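PDB 6L85: phosphate transporter from Thermotoga maritima MSB8, which probably imports phosphate across the cell membrane by coupling its uptake to sodium ions, as a bacterial relative of human SLC20 carriers. Local coordinates for residues B[66-70]-B[126-132]; B[38-42]-B[305-309]; B[184-188]-B[203-209]. All coordinates share one frame; numbering follows the deposited sequence.

Contact 1 (B[66-70]-B[126-132]); sequences KGIVE and GVNWKTF
Asn128 reaches toward Lys66 with one end of its amide while the other end turns back to its own helix. With CG anti to the backbone N (chi1 -179°), the amide extends across to the 66-70 loop, where ND2 donates to Lys66 O at 3.1 Å. The bond is bent (N-H...O 141°), though the acceptor lies near the amide plane. OD1 accepts from Thr131 N in a weak but nearly straight bond of 3.3 Å, making Asn128 the N-cap of helix 129-162. Glu70 comes over obliquely: its chain bends at chi2 and brings OE1 to 3.3 Å from Asn128 CA, with carboxylate and amide planes 39° apart. Gly67 packs against the first helical turn, with Thr131 CG2 set 3.3 Å from Gly67 O; a beta-carbon on that glycine would probably crowd the same methyl. Alongside, the backbones form a single antiparallel bridge at the non-hydrogen-bonded pair Val69 and Val127. It is flanked by Asn128 N to Ile68 O (2.7 Å) and Glu70 N to Gly126 O (3.0 Å). Both valines lean away from the opposing segment onto helix 106-121, Val69 on Phe117 and Val127 on Met115 and Leu119; CG1 of Val127 also lies over the centre of one face of the Trp129 ring. Lys66 NZ bonds to the carbonyls of Pro279 and Lys280. An alanine in place of Asn128 would probably leave Lys66 O without this donor and Thr131 N without its capping acceptor. Backbone bonds thus set how the loop and the helix entry meet, while a single amide, used at both ends, ties the capping of the helix to the loop's position.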
ATOM      1  N   LYS B  66      14.470 -18.938 -16.530  1.00 46.21           N
ATOM      2  CA  LYS B  66      15.065 -20.260 -16.749  1.00 54.10           C
ATOM      3  C   LYS B  66      14.074 -21.425 -16.825  1.00 53.62           C
ATOM      4  O   LYS B  66      14.483 -22.577 -16.647  1.00 59.68           O
ATOM      5  CB  LYS B  66      16.115 -20.555 -15.676  1.00 55.09           C
ATOM      6  CG  LYS B  66      15.609 -20.512 -14.254  1.00 58.67           C
ATOM      7  CD  LYS B  66      16.721 -20.948 -13.301  1.00 68.61           C
ATOM      8  CE  LYS B  66      18.085 -20.443 -13.773  1.00 65.53           C
ATOM      9  NZ  LYS B  66      19.215 -21.223 -13.190  1.00 73.22           N
ATOM     10  N   GLY B  67      12.810 -21.187 -17.155  1.00 52.19           N
ATOM     11  CA  GLY B  67      11.849 -22.284 -17.174  1.00 43.53           C
ATOM     12  C   GLY B  67      11.401 -22.699 -18.561  1.00 49.74           C
ATOM     13  O   GLY B  67      10.714 -23.715 -18.720  1.00 50.34           O
ATOM     14  N   ILE B  68      11.792 -21.932 -19.579  1.00 48.54           N
ATOM     15  CA  ILE B  68      11.421 -22.205 -20.968  1.00 52.77           C
ATOM     16  C   ILE B  68      12.628 -22.647 -21.782  1.00 51.98           C
ATOM     17  O   ILE B  68      12.615 -23.713 -22.398  1.00 56.07           O
ATOM     18  CB  ILE B  68      10.739 -20.979 -21.616  1.00 50.37           C
ATOM     19  CG1 ILE B  68       9.789 -20.310 -20.632  1.00 47.56           C
ATOM     20  CG2 ILE B  68      10.023 -21.385 -22.917  1.00 47.99           C
ATOM     21  CD1 ILE B  68       9.324 -18.957 -21.112  1.00 55.41           C
ATOM     22  N   VAL B  69      13.655 -21.814 -21.842  1.00 50.54           N
ATOM     23  CA  VAL B  69      14.900 -22.159 -22.512  1.00 51.83           C
ATOM     24  C   VAL B  69      15.766 -22.935 -21.535  1.00 53.72           C
ATOM     25  O   VAL B  69      15.777 -22.647 -20.332  1.00 55.37           O
ATOM     26  CB  VAL B  69      15.610 -20.890 -23.019  1.00 50.88           C
ATOM     27  CG1 VAL B  69      16.917 -21.225 -23.712  1.00 54.98           C
ATOM     28  CG2 VAL B  69      14.701 -20.135 -23.965  1.00 51.58           C
ATOM     29  N   GLU B  70      16.451 -23.963 -22.036  1.00 49.11           N
ATOM     30  CA  GLU B  70      17.406 -24.716 -21.227  1.00 58.43           C
ATOM     31  C   GLU B  70      18.683 -23.881 -21.167  1.00 56.36           C
ATOM     32  O   GLU B  70      19.525 -23.939 -22.069  1.00 51.98           O
ATOM     33  CB  GLU B  70      17.650 -26.104 -21.812  1.00 56.41           C
ATOM     34  CG  GLU B  70      18.229 -27.089 -20.814  1.00 56.90           C
ATOM     35  CD  GLU B  70      17.328 -27.316 -19.623  1.00 67.65           C
ATOM     36  OE1 GLU B  70      16.334 -28.065 -19.765  1.00 69.51           O
ATOM     37  OE2 GLU B  70      17.610 -26.741 -18.546  1.00 70.62           O
ATOM     38  N   GLY B 126      17.231 -27.286 -26.658  1.00 54.36           N
ATOM     39  CA  GLY B 126      17.214 -25.899 -26.228  1.00 60.26           C
ATOM     40  C   GLY B 126      16.002 -25.488 -25.420  1.00 57.78           C
ATOM     41  O   GLY B 126      15.956 -24.354 -24.938  1.00 58.72           O
ATOM     42  N   VAL B 127      15.024 -26.374 -25.250  1.00 56.20           N
ATOM     43  CA  VAL B 127      13.806 -26.080 -24.506  1.00 56.67           C
ATOM     44  C   VAL B 127      13.805 -26.905 -23.226  1.00 54.72           C
ATOM     45  O   VAL B 127      14.063 -28.110 -23.260  1.00 56.33           O
ATOM     46  CB  VAL B 127      12.553 -26.363 -25.354  1.00 53.28           C
ATOM     47  CG1 VAL B 127      11.304 -26.387 -24.469  1.00 51.54           C
ATOM     48  CG2 VAL B 127      12.425 -25.316 -26.461  1.00 51.32           C
ATOM     49  N   ASN B 128      13.520 -26.248 -22.098  1.00 54.50           N
ATOM     50  CA  ASN B 128      13.412 -26.894 -20.786  1.00 54.02           C
ATOM     51  C   ASN B 128      12.048 -27.593 -20.696  1.00 58.83           C
ATOM     52  O   ASN B 128      11.087 -27.084 -20.108  1.00 52.08           O
ATOM     53  CB  ASN B 128      13.611 -25.843 -19.693  1.00 54.66           C
ATOM     54  CG  ASN B 128      13.548 -26.412 -18.280  1.00 55.93           C
ATOM     55  OD1 ASN B 128      13.104 -27.541 -18.059  1.00 57.85           O
ATOM     56  ND2 ASN B 128      13.982 -25.609 -17.306  1.00 52.74           N
ATOM     57  N   TRP B 129      11.981 -28.813 -21.269  1.00 56.12           N
ATOM     58  CA  TRP B 129      10.698 -29.507 -21.444  1.00 54.35           C
ATOM     59  C   TRP B 129      10.045 -29.881 -20.116  1.00 52.07           C
ATOM     60  O   TRP B 129       8.816 -29.839 -20.004  1.00 53.89           O
ATOM     61  CB  TRP B 129      10.874 -30.758 -22.325  1.00 56.47           C
ATOM     62  CG  TRP B 129      11.251 -30.431 -23.752  1.00 53.75           C
ATOM     63  CD1 TRP B 129      12.476 -30.613 -24.347  1.00 51.53           C
ATOM     64  CD2 TRP B 129      10.406 -29.838 -24.752  1.00 49.49           C
ATOM     65  NE1 TRP B 129      12.437 -30.169 -25.654  1.00 53.55           N
ATOM     66  CE2 TRP B 129      11.183 -29.681 -25.921  1.00 50.51           C
ATOM     67  CE3 TRP B 129       9.074 -29.409 -24.764  1.00 54.30           C
ATOM     68  CZ2 TRP B 129      10.667 -29.129 -27.094  1.00 53.25           C
ATOM     69  CZ3 TRP B 129       8.562 -28.856 -25.930  1.00 58.52           C
ATOM     70  CH2 TRP B 129       9.355 -28.726 -27.082  1.00 52.06           C
ATOM     71  N   LYS B 130      10.826 -30.244 -19.101  1.00 53.54           N
ATOM     72  CA  LYS B 130      10.235 -30.581 -17.805  1.00 53.88           C
ATOM     73  C   LYS B 130       9.377 -29.435 -17.274  1.00 59.42           C
ATOM     74  O   LYS B 130       8.201 -29.624 -16.938  1.00 61.00           O
ATOM     75  CB  LYS B 130      11.340 -30.937 -16.809  1.00 57.15           C
ATOM     76  CG  LYS B 130      10.950 -30.851 -15.341  1.00 63.66           C
ATOM     77  CD  LYS B 130      10.319 -32.138 -14.856  1.00 72.51           C
ATOM     78  CE  LYS B 130      10.452 -32.297 -13.345  1.00 74.79           C
ATOM     79  NZ  LYS B 130      10.043 -33.674 -12.912  1.00 83.33           N
ATOM     80  N   THR B 131       9.950 -28.223 -17.209  1.00 58.39           N
ATOM     81  CA  THR B 131       9.213 -27.081 -16.673  1.00 53.56           C
ATOM     82  C   THR B 131       8.156 -26.593 -17.656  1.00 51.91           C
ATOM     83  O   THR B 131       7.017 -26.296 -17.259  1.00 52.89           O
ATOM     84  CB  THR B 131      10.185 -25.959 -16.313  1.00 52.29           C
ATOM     85  OG1 THR B 131      11.001 -26.393 -15.223  1.00 56.29           O
ATOM     86  CG2 THR B 131       9.427 -24.698 -15.886  1.00 47.06           C
ATOM     87  N   PHE B 132       8.519 -26.501 -18.942  1.00 49.83           N
ATOM     88  CA  PHE B 132       7.558 -26.062 -19.942  1.00 51.48           C
ATOM     89  C   PHE B 132       6.291 -26.907 -19.895  1.00 54.75           C
ATOM     90  O   PHE B 132       5.187 -26.396 -20.135  1.00 51.32           O
ATOM     91  CB  PHE B 132       8.196 -26.107 -21.333  1.00 51.47           C
ATOM     92  CG  PHE B 132       7.252 -25.760 -22.435  1.00 56.08           C
ATOM     93  CD1 PHE B 132       6.776 -24.464 -22.574  1.00 60.43           C
ATOM     94  CD2 PHE B 132       6.819 -26.726 -23.321  1.00 57.69           C
ATOM     95  CE1 PHE B 132       5.891 -24.137 -23.587  1.00 57.41           C
ATOM     96  CE2 PHE B 132       5.934 -26.407 -24.333  1.00 63.01           C
ATOM     97  CZ  PHE B 132       5.468 -25.104 -24.465  1.00 62.16           C
TER

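Contact 2 (B[38-42]-B[305-309]); sequences VRQAA and QKVME
Val38 O accepts the helical bond of Ala42 N at 2.9 Å and has the Met308 methyl CE as a neighbour from the facing helix. The same CE lies 3.9 Å from Val38 CG1, and the two side chains run antiparallel past one another. Met308, CG anti to the backbone N, runs extended as far as SD and then bends, so that SD meets Ala41 CB at 3.8 Å while CE turns to Val38. The other branch of Val38, CG2, touches Glu309 CB, the glutamate side chain lying roughly perpendicular to it. This is a steep helix-helix crossing: the segments 38-42 and 305-309 cross at 117°, their axes 10.3 Å apart, and the link between them is made by van der Waals contact. Gln305 lies across the first turn of helix 38-56, its chain extended beyond CG. OE1 stands 3.6 Å from both Val38 CG1 and Arg39 CA, and CG rests 3.8 Å from Ala42 CB. The polar end of Gln305 is held from its own side: NE2 bonds to the carbonyl of Phe301, at the end of helix 286-302, while OE1 has only CH groups near it across the contact. The Arg39 guanidinium is turned steeply against this amide, planes 75° apart; that side chain leads on to Phe301 and to Phe219 of the second subunit. Helix 2-32 also packs here, Met27 touching both Ala41 and Met308, and Val23 touching Met308. Ala42 packs on Val300 of helix 286-302.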
ATOM      1  N   VAL B  38     -13.836   4.987 -17.946  1.00 45.28           N
ATOM      2  CA  VAL B  38     -12.631   4.435 -18.554  1.00 51.55           C
ATOM      3  C   VAL B  38     -11.388   5.149 -18.030  1.00 49.87           C
ATOM      4  O   VAL B  38     -10.401   4.511 -17.653  1.00 46.21           O
ATOM      5  CB  VAL B  38     -12.738   4.528 -20.089  1.00 54.58           C
ATOM      6  CG1 VAL B  38     -11.399   4.222 -20.743  1.00 57.58           C
ATOM      7  CG2 VAL B  38     -13.834   3.582 -20.604  1.00 51.65           C
ATOM      8  N   ARG B  39     -11.429   6.483 -17.984  1.00 51.88           N
ATOM      9  CA  ARG B  39     -10.283   7.275 -17.545  1.00 51.94           C
ATOM     10  C   ARG B  39      -9.923   6.987 -16.089  1.00 48.54           C
ATOM     11  O   ARG B  39      -8.737   6.828 -15.743  1.00 47.33           O
ATOM     12  CB  ARG B  39     -10.594   8.761 -17.746  1.00 48.31           C
ATOM     13  CG  ARG B  39      -9.738   9.719 -16.926  1.00 54.21           C
ATOM     14  CD  ARG B  39      -8.252   9.603 -17.268  1.00 59.23           C
ATOM     15  NE  ARG B  39      -7.876  10.321 -18.485  1.00 66.90           N
ATOM     16  CZ  ARG B  39      -7.550  11.610 -18.526  1.00 71.89           C
ATOM     17  NH1 ARG B  39      -7.552  12.337 -17.411  1.00 69.72           N
ATOM     18  NH2 ARG B  39      -7.218  12.169 -19.686  1.00 71.09           N
ATOM     19  N   GLN B  40     -10.931   6.924 -15.217  1.00 43.86           N
ATOM     20  CA  GLN B  40     -10.673   6.568 -13.826  1.00 44.61           C
ATOM     21  C   GLN B  40     -10.100   5.163 -13.736  1.00 42.84           C
ATOM     22  O   GLN B  40      -9.152   4.914 -12.978  1.00 43.95           O
ATOM     23  CB  GLN B  40     -11.961   6.667 -13.004  1.00 46.42           C
ATOM     24  CG  GLN B  40     -12.608   8.042 -12.988  1.00 50.77           C
ATOM     25  CD  GLN B  40     -13.917   8.051 -12.221  1.00 50.70           C
ATOM     26  OE1 GLN B  40     -14.803   7.226 -12.453  1.00 48.91           O
ATOM     27  NE2 GLN B  40     -14.039   8.984 -11.289  1.00 53.43           N
ATOM     28  N   ALA B  41     -10.710   4.222 -14.468  1.00 45.69           N
ATOM     29  CA  ALA B  41     -10.225   2.847 -14.489  1.00 44.70           C
ATOM     30  C   ALA B  41      -8.753   2.810 -14.862  1.00 40.62           C
ATOM     31  O   ALA B  41      -7.963   2.101 -14.230  1.00 39.99           O
ATOM     32  CB  ALA B  41     -11.051   2.005 -15.466  1.00 38.11           C
ATOM     33  N   ALA B  42      -8.362   3.615 -15.853  1.00 37.76           N
ATOM     34  CA  ALA B  42      -6.971   3.633 -16.288  1.00 40.95           C
ATOM     35  C   ALA B  42      -6.046   4.152 -15.187  1.00 40.70           C
ATOM     36  O   ALA B  42      -4.982   3.574 -14.946  1.00 39.34           O
ATOM     37  CB  ALA B  42      -6.832   4.463 -17.564  1.00 37.48           C
ATOM     38  N   GLN B 305      -6.983   2.211 -23.124  1.00 65.05           N
ATOM     39  CA  GLN B 305      -8.189   3.020 -23.037  1.00 68.11           C
ATOM     40  C   GLN B 305      -8.960   2.876 -24.343  1.00 69.86           C
ATOM     41  O   GLN B 305      -9.745   3.760 -24.705  1.00 70.63           O
ATOM     42  CB  GLN B 305      -7.831   4.496 -22.755  1.00 69.07           C
ATOM     43  CG  GLN B 305      -7.550   4.848 -21.275  1.00 58.31           C
ATOM     44  CD  GLN B 305      -7.729   6.346 -20.942  1.00 59.33           C
ATOM     45  OE1 GLN B 305      -8.847   6.822 -20.761  1.00 66.62           O
ATOM     46  NE2 GLN B 305      -6.626   7.073 -20.830  1.00 48.48           N
ATOM     47  N   LYS B 306      -8.667   1.805 -25.102  1.00 73.60           N
ATOM     48  CA  LYS B 306      -9.431   1.438 -26.293  1.00 71.97           C
ATOM     49  C   LYS B 306     -10.027   0.036 -26.200  1.00 73.40           C
ATOM     50  O   LYS B 306     -11.252  -0.110 -26.279  1.00 81.72           O
ATOM     51  CB  LYS B 306      -8.542   1.589 -27.536  1.00 78.09           C
ATOM     52  CG  LYS B 306      -8.436   3.044 -28.045  1.00 75.59           C
ATOM     53  CD  LYS B 306      -7.449   3.875 -27.229  1.00 68.54           C
ATOM     54  CE  LYS B 306      -7.459   5.340 -27.665  1.00 75.73           C
ATOM     55  NZ  LYS B 306      -8.628   6.112 -27.114  1.00 69.54           N
ATOM     56  N   VAL B 307      -9.215  -1.002 -25.982  1.00 75.01           N
ATOM     57  CA  VAL B 307      -9.733  -2.371 -25.877  1.00 65.13           C
ATOM     58  C   VAL B 307     -10.528  -2.589 -24.588  1.00 71.26           C
ATOM     59  O   VAL B 307     -11.380  -3.502 -24.518  1.00 71.06           O
ATOM     60  CB  VAL B 307      -8.539  -3.337 -26.021  1.00 69.31           C
ATOM     61  CG1 VAL B 307      -7.411  -2.868 -25.122  1.00 67.01           C
ATOM     62  CG2 VAL B 307      -8.921  -4.801 -25.733  1.00 62.67           C
ATOM     63  N   MET B 308     -10.297  -1.747 -23.569  1.00 70.52           N
ATOM     64  CA  MET B 308     -11.105  -1.820 -22.354  1.00 68.51           C
ATOM     65  C   MET B 308     -12.581  -1.562 -22.657  1.00 74.83           C
ATOM     66  O   MET B 308     -13.449  -2.367 -22.291  1.00 71.17           O
ATOM     67  CB  MET B 308     -10.579  -0.820 -21.320  1.00 62.56           C
ATOM     68  CG  MET B 308     -10.910  -1.143 -19.891  1.00 52.68           C
ATOM     69  SD  MET B 308     -10.411   0.197 -18.788  1.00 75.29           S
ATOM     70  CE  MET B 308      -9.223   1.152 -19.757  1.00 57.34           C
ATOM     71  N   GLU B 309     -12.891  -0.427 -23.307  1.00 79.76           N
ATOM     72  CA  GLU B 309     -14.278  -0.112 -23.667  1.00 77.26           C
ATOM     73  C   GLU B 309     -14.690  -0.740 -24.998  1.00 81.59           C
ATOM     74  O   GLU B 309     -15.383  -0.124 -25.813  1.00 87.43           O
ATOM     75  CB  GLU B 309     -14.440   1.407 -23.714  1.00 78.67           C
ATOM     76  CG  GLU B 309     -13.401   2.081 -24.611  1.00 78.06           C
ATOM     77  CD  GLU B 309     -13.744   3.510 -24.996  1.00 80.24           C
ATOM     78  OE1 GLU B 309     -14.832   3.727 -25.571  1.00 81.60           O
ATOM     79  OE2 GLU B 309     -12.909   4.408 -24.743  1.00 77.27           O
TER

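Contact 3 (B[184-188]-B[203-209]); sequences FTMIS and FLLGIAF
Phe184 meets Gly206 in the closest CA pair of the two segments, 4.3 Å apart. Its CG stands anti to the backbone N (chi1 168°), which carries the ring alongside helix 199-224 and presents its edge to the glycine, Phe184 CD1 lying 3.4 Å from Gly206 C. A beta-carbon here would probably run into the Phe184 ring. Farther out the ring reaches Phe203, Phe184 CZ to Phe203 CD1 3.5 Å; the rings meet at their margins, their planes nearly parallel (11°), without stacking. Ile207 runs beside Phe184 in the same direction and sets Ile207 CD1 against Phe184 CE1. One helical turn on, Ile187 points into the interface and divides its branches. CG2 packs 3.8 Å from Gly206 N and near Leu205 CB, while CD1 comes over the face of the Phe209 ring, 4.1 Å from its centroid, in a CH-pi contact. Ile187 also touches a bound dodecyl maltoside molecule, and Phe209 stacks edge-to-face with Phe50 of the second subunit. Ser188 turns its hydroxyl back into its own helix: OG donates to Phe184 O at 2.7 Å, from the face of that carbonyl opposite to Ser188 N. This satisfies the buried hydroxyl and sets OG over one face of the Phe184 ring, while CB adds to the apolar side near Phe203. The segment axes pass 7.9 Å apart at 145°; helices 167-194 and 199-224, consecutive in the chain, form an antiparallel helical hairpin of a membrane protein, drawn tight at a glycine.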
ATOM      1  N   PHE B 184      -6.063 -10.483   3.075  1.00 38.87           N
ATOM      2  CA  PHE B 184      -5.303 -11.536   3.743  1.00 40.65           C
ATOM      3  C   PHE B 184      -4.407 -12.268   2.756  1.00 39.38           C
ATOM      4  O   PHE B 184      -3.245 -12.564   3.058  1.00 42.12           O
ATOM      5  CB  PHE B 184      -6.222 -12.554   4.428  1.00 40.85           C
ATOM      6  CG  PHE B 184      -5.488 -13.800   4.879  1.00 45.46           C
ATOM      7  CD1 PHE B 184      -4.896 -13.852   6.125  1.00 45.21           C
ATOM      8  CD2 PHE B 184      -5.360 -14.899   4.044  1.00 44.05           C
ATOM      9  CE1 PHE B 184      -4.208 -14.975   6.541  1.00 45.93           C
ATOM     10  CE2 PHE B 184      -4.660 -16.016   4.450  1.00 51.01           C
ATOM     11  CZ  PHE B 184      -4.087 -16.055   5.707  1.00 48.73           C
ATOM     12  N   THR B 185      -4.933 -12.570   1.571  1.00 36.29           N
ATOM     13  CA  THR B 185      -4.141 -13.295   0.580  1.00 40.80           C
ATOM     14  C   THR B 185      -2.948 -12.467   0.109  1.00 38.26           C
ATOM     15  O   THR B 185      -1.805 -12.948   0.094  1.00 40.23           O
ATOM     16  CB  THR B 185      -5.040 -13.701  -0.599  1.00 43.35           C
ATOM     17  OG1 THR B 185      -6.165 -14.436  -0.102  1.00 39.85           O
ATOM     18  CG2 THR B 185      -4.288 -14.586  -1.575  1.00 39.59           C
ATOM     19  N   MET B 186      -3.198 -11.208  -0.266  1.00 37.88           N
ATOM     20  CA  MET B 186      -2.119 -10.347  -0.750  1.00 42.17           C
ATOM     21  C   MET B 186      -1.025 -10.182   0.305  1.00 39.88           C
ATOM     22  O   MET B 186       0.161 -10.343   0.015  1.00 35.87           O
ATOM     23  CB  MET B 186      -2.675  -8.983  -1.160  1.00 39.81           C
ATOM     24  CG  MET B 186      -3.651  -9.021  -2.337  1.00 45.21           C
ATOM     25  SD  MET B 186      -4.148  -7.355  -2.878  1.00 55.76           S
ATOM     26  CE  MET B 186      -5.450  -7.000  -1.729  1.00 45.34           C
ATOM     27  N   ILE B 187      -1.417  -9.892   1.547  1.00 39.12           N
ATOM     28  CA  ILE B 187      -0.452  -9.600   2.590  1.00 34.57           C
ATOM     29  C   ILE B 187       0.318 -10.856   2.980  1.00 40.32           C
ATOM     30  O   ILE B 187       1.555 -10.840   3.054  1.00 37.64           O
ATOM     31  CB  ILE B 187      -1.165  -8.966   3.804  1.00 37.74           C
ATOM     32  CG1 ILE B 187      -1.773  -7.610   3.427  1.00 36.94           C
ATOM     33  CG2 ILE B 187      -0.214  -8.863   5.008  1.00 38.69           C
ATOM     34  CD1 ILE B 187      -0.770  -6.593   3.019  1.00 37.12           C
ATOM     35  N   SER B 188      -0.389 -11.959   3.261  1.00 37.90           N
ATOM     36  CA  SER B 188       0.311 -13.169   3.681  1.00 39.83           C
ATOM     37  C   SER B 188       1.281 -13.639   2.610  1.00 36.05           C
ATOM     38  O   SER B 188       2.414 -14.019   2.922  1.00 39.36           O
ATOM     39  CB  SER B 188      -0.690 -14.269   4.040  1.00 41.59           C
ATOM     40  OG  SER B 188      -1.472 -14.615   2.908  1.00 48.26           O
ATOM     41  N   PHE B 203       1.080 -15.229   8.382  1.00 43.56           N
ATOM     42  CA  PHE B 203      -0.337 -15.408   8.680  1.00 47.07           C
ATOM     43  C   PHE B 203      -0.815 -14.380   9.686  1.00 41.21           C
ATOM     44  O   PHE B 203      -1.931 -13.869   9.577  1.00 39.58           O
ATOM     45  CB  PHE B 203      -0.601 -16.817   9.218  1.00 51.12           C
ATOM     46  CG  PHE B 203      -0.699 -17.867   8.151  1.00 60.23           C
ATOM     47  CD1 PHE B 203      -1.217 -17.555   6.897  1.00 61.92           C
ATOM     48  CD2 PHE B 203      -0.293 -19.170   8.404  1.00 65.48           C
ATOM     49  CE1 PHE B 203      -1.323 -18.529   5.904  1.00 67.32           C
ATOM     50  CE2 PHE B 203      -0.397 -20.153   7.418  1.00 73.20           C
ATOM     51  CZ  PHE B 203      -0.908 -19.829   6.164  1.00 68.74           C
ATOM     52  N   LEU B 204       0.007 -14.084  10.694  1.00 40.86           N
ATOM     53  CA  LEU B 204      -0.406 -13.125  11.710  1.00 42.74           C
ATOM     54  C   LEU B 204      -0.625 -11.743  11.098  1.00 40.64           C
ATOM     55  O   LEU B 204      -1.618 -11.065  11.395  1.00 41.86           O
ATOM     56  CB  LEU B 204       0.647 -13.090  12.816  1.00 47.90           C
ATOM     57  CG  LEU B 204       0.417 -12.087  13.932  1.00 50.26           C
ATOM     58  CD1 LEU B 204      -0.745 -12.547  14.791  1.00 54.76           C
ATOM     59  CD2 LEU B 204       1.696 -11.895  14.746  1.00 52.05           C
ATOM     60  N   LEU B 205       0.271 -11.329  10.198  1.00 39.68           N
ATOM     61  CA  LEU B 205       0.092 -10.044   9.525  1.00 41.87           C
ATOM     62  C   LEU B 205      -1.108 -10.076   8.580  1.00 37.43           C
ATOM     63  O   LEU B 205      -1.871  -9.097   8.497  1.00 36.50           O
ATOM     64  CB  LEU B 205       1.382  -9.668   8.781  1.00 38.34           C
ATOM     65  CG  LEU B 205       2.436  -9.077   9.730  1.00 45.87           C
ATOM     66  CD1 LEU B 205       3.840  -9.135   9.149  1.00 49.95           C
ATOM     67  CD2 LEU B 205       2.054  -7.642  10.046  1.00 50.09           C
ATOM     68  N   GLY B 206      -1.286 -11.181   7.841  1.00 35.76           N
ATOM     69  CA  GLY B 206      -2.470 -11.304   7.002  1.00 39.11           C
ATOM     70  C   GLY B 206      -3.749 -11.158   7.802  1.00 37.66           C
ATOM     71  O   GLY B 206      -4.665 -10.432   7.402  1.00 39.32           O
ATOM     72  N   ILE B 207      -3.813 -11.817   8.966  1.00 38.80           N
ATOM     73  CA  ILE B 207      -5.018 -11.755   9.788  1.00 38.35           C
ATOM     74  C   ILE B 207      -5.244 -10.342  10.303  1.00 40.23           C
ATOM     75  O   ILE B 207      -6.374  -9.841  10.285  1.00 41.90           O
ATOM     76  CB  ILE B 207      -4.944 -12.770  10.948  1.00 42.97           C
ATOM     77  CG1 ILE B 207      -4.872 -14.202  10.419  1.00 48.61           C
ATOM     78  CG2 ILE B 207      -6.184 -12.654  11.824  1.00 46.96           C
ATOM     79  CD1 ILE B 207      -6.197 -14.679   9.841  1.00 57.07           C
ATOM     80  N   ALA B 208      -4.190  -9.666  10.784  1.00 37.37           N
ATOM     81  CA  ALA B 208      -4.429  -8.329  11.338  1.00 37.91           C
ATOM     82  C   ALA B 208      -4.927  -7.369  10.256  1.00 34.93           C
ATOM     83  O   ALA B 208      -5.864  -6.582  10.484  1.00 39.84           O
ATOM     84  CB  ALA B 208      -3.164  -7.799  12.016  1.00 37.31           C
ATOM     85  N   PHE B 209      -4.314  -7.416   9.067  1.00 34.10           N
ATOM     86  CA  PHE B 209      -4.799  -6.597   7.959  1.00 36.91           C
ATOM     87  C   PHE B 209      -6.248  -6.934   7.614  1.00 38.17           C
ATOM     88  O   PHE B 209      -7.045  -6.038   7.290  1.00 34.71           O
ATOM     89  CB  PHE B 209      -3.902  -6.792   6.738  1.00 37.64           C
ATOM     90  CG  PHE B 209      -2.729  -5.854   6.692  1.00 40.31           C
ATOM     91  CD1 PHE B 209      -1.587  -6.109   7.436  1.00 38.95           C
ATOM     92  CD2 PHE B 209      -2.774  -4.715   5.918  1.00 40.23           C
ATOM     93  CE1 PHE B 209      -0.504  -5.240   7.400  1.00 39.36           C
ATOM     94  CE2 PHE B 209      -1.694  -3.843   5.882  1.00 44.49           C
ATOM     95  CZ  PHE B 209      -0.562  -4.110   6.620  1.00 38.87           C
TER

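The three contacts are spread through an almost wholly helical chain, their centres 31 to 36 Å apart, and none touches another. Contact 2 spans the longest loop, from helix 38-56 to helix 304-311, and contacts 1 and 3 are nested within it in series. Contacts 1 and 2 lie on opposite sides of the chain's centre. Helix 129-162, which starts in contact 1, is followed directly by helix 167-194 of contact 3. Contacts 2 and 3 both reach residues of the second subunit, whereas no other protein chain of the assembly touches contact 1. Interhelical packing inside one subunit therefore continues into the dimer at two separate places.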